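Local coordinates for protein putative transcription regulator (Lactobacillus plantarum, PDB 3K69) that probably regulates transcription as a dimeric DNA-binding protein of the helix-turn-helix class, of the iron-dependent (Rrf2-type) regulator family, at residues 136-139 with 140-144. Residues are numbered along the deposited sequence; the frame is centred on the assembly and turned at random.
Sequences HQFT and MADLQ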
loop_
_atom_site.group_PDB
_atom_site.type_symbol
_atom_site.label_atom_id
_atom_site.label_comp_id
_atom_site.label_asym_id
_atom_site.label_seq_id
_atom_site.Cartn_x
_atom_site.Cartn_y
_atom_site.Cartn_z
ATOM N N HIS A 136 13.308 -0.869 4.938
ATOM C CA HIS A 136 14.755 -0.700 4.859
ATOM C C HIS A 136 15.517 -0.586 6.176
ATOM O O HIS A 136 16.749 -0.745 6.180
ATOM C CB HIS A 136 15.132 0.467 3.917
ATOM C CG HIS A 136 15.002 0.108 2.479
ATOM N ND1 HIS A 136 16.013 -0.500 1.773
ATOM C CD2 HIS A 136 13.936 0.138 1.650
ATOM C CE1 HIS A 136 15.606 -0.737 0.537
ATOM N NE2 HIS A 136 14.341 -0.382 0.448
ATOM N N GLN A 137 14.803 -0.320 7.270
ATOM C CA GLN A 137 15.374 -0.318 8.604
ATOM C C GLN A 137 15.802 -1.686 9.084
ATOM O O GLN A 137 16.566 -1.757 10.026
ATOM C CB GLN A 137 14.384 0.176 9.663
ATOM C CG GLN A 137 13.769 1.529 9.429
ATOM C CD GLN A 137 12.707 1.788 10.447
ATOM O OE1 GLN A 137 11.595 1.264 10.353
ATOM N NE2 GLN A 137 13.054 2.568 11.462
ATOM N N PHE A 138 15.282 -2.761 8.494
ATOM C CA PHE A 138 15.442 -4.104 9.056
ATOM C C PHE A 138 16.097 -5.054 8.099
ATOM O O PHE A 138 16.168 -4.797 6.888
ATOM C CB PHE A 138 14.087 -4.724 9.434
ATOM C CG PHE A 138 13.287 -3.873 10.370
ATOM C CD1 PHE A 138 13.709 -3.672 11.669
ATOM C CD2 PHE A 138 12.159 -3.226 9.933
ATOM C CE1 PHE A 138 12.983 -2.842 12.535
ATOM C CE2 PHE A 138 11.459 -2.391 10.778
ATOM C CZ PHE A 138 11.865 -2.223 12.084
ATOM N N THR A 139 16.494 -6.199 8.656
ATOM C CA THR A 139 17.006 -7.320 7.885
ATOM C C THR A 139 16.158 -8.535 8.148
ATOM O O THR A 139 15.311 -8.539 9.022
ATOM C CB THR A 139 18.476 -7.700 8.222
ATOM O OG1 THR A 139 18.532 -8.319 9.507
ATOM C CG2 THR A 139 19.420 -6.497 8.156
HETATM N N MSE A 140 16.439 -9.582 7.383
HETATM C CA MSE A 140 15.832 -10.880 7.613
HETATM C C MSE A 140 16.172 -11.442 8.993
HETATM O O MSE A 140 15.395 -12.245 9.501
HETATM C CB MSE A 140 16.263 -11.889 6.520
HETATM C CG MSE A 140 15.501 -11.778 5.198
HETATM SE SE MSE A 140 13.569 -12.151 5.354
HETATM C CE MSE A 140 13.680 -14.077 5.954
ATOM N N ALA A 141 17.318 -11.049 9.589
ATOM C CA ALA A 141 17.652 -11.468 10.941
ATOM C C ALA A 141 16.689 -10.825 11.947
ATOM O O ALA A 141 16.323 -11.439 12.912
ATOM C CB ALA A 141 19.140 -11.106 11.291
ATOM N N ASP A 142 16.309 -9.566 11.725
ATOM C CA ASP A 142 15.259 -8.914 12.539
ATOM C C ASP A 142 13.944 -9.666 12.386
ATOM O O ASP A 142 13.207 -9.831 13.342
ATOM C CB ASP A 142 15.062 -7.459 12.115
ATOM C CG ASP A 142 16.314 -6.609 12.320
ATOM O OD1 ASP A 142 16.809 -6.583 13.449
ATOM O OD2 ASP A 142 16.808 -5.971 11.363
ATOM N N LEU A 143 13.631 -10.119 11.168
ATOM C CA LEU A 143 12.361 -10.789 10.946
ATOM C C LEU A 143 12.361 -12.131 11.649
ATOM O O LEU A 143 11.398 -12.489 12.298
ATOM C CB LEU A 143 12.011 -10.918 9.457
ATOM C CG LEU A 143 10.577 -11.382 9.099
ATOM C CD1 LEU A 143 10.140 -10.787 7.763
ATOM C CD2 LEU A 143 10.437 -12.909 9.088
ATOM N N GLN A 144 13.448 -12.857 11.536
ATOM C CA GLN A 144 13.612 -14.099 12.284
ATOM C C GLN A 144 13.563 -13.917 13.792
ATOM O O GLN A 144 12.970 -14.753 14.499
ATOM C CB GLN A 144 14.898 -14.779 11.891
ATOM C CG GLN A 144 15.071 -16.125 12.591
ATOM C CD GLN A 144 16.174 -16.909 11.948
ATOM O OE1 GLN A 144 17.315 -16.520 12.054
ATOM N NE2 GLN A 144 15.838 -17.982 11.249
#
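Thr139 and Asp142 form a capping box at the start of helix 140-148. Thr139 N donates to Asp142 OD2 over 2.7 Å, with an N-H...O angle of 158°, and meets the lone pair of that oxygen that faces away from OD1. The return half is looser: Thr139 OG1, set between its own backbone N and carbonyl carbon (chi1 72°), faces the first turn and accepts weak bonds from Ala141 N at 3.0 Å and Asp142 N at 3.4 Å. The methyl of Ala141 rests against the same hydroxyl, Ala141 CB to Thr139 OG1 3.4 Å. Leu143 N donates to Thr139 O at 3.2 Å, the first i to i+4 bond of the helix. Asp142 OD2 also lies 3.6 Å from Phe138 CB and at the edge of that ring, with carboxylate and ring planes 77° apart.

Farther out, Tyr134 and Phe153 meet the Phe138 ring edge-to-face, while Met140 and Leu143 pack on helix 9-22 and on Leu79. Leu143 also touches Thr119 of the second subunit. The cap thus probably steadies the turn between helix 111-136 and helix 140-148. Replacing Asp142 by alanine removes the carboxylate, which would probably leave Thr139 N without its acceptor and open a gap at the edge of the Phe138 ring. The negative carboxylate at this N-terminus probably also interacts favourably with the helix dipole.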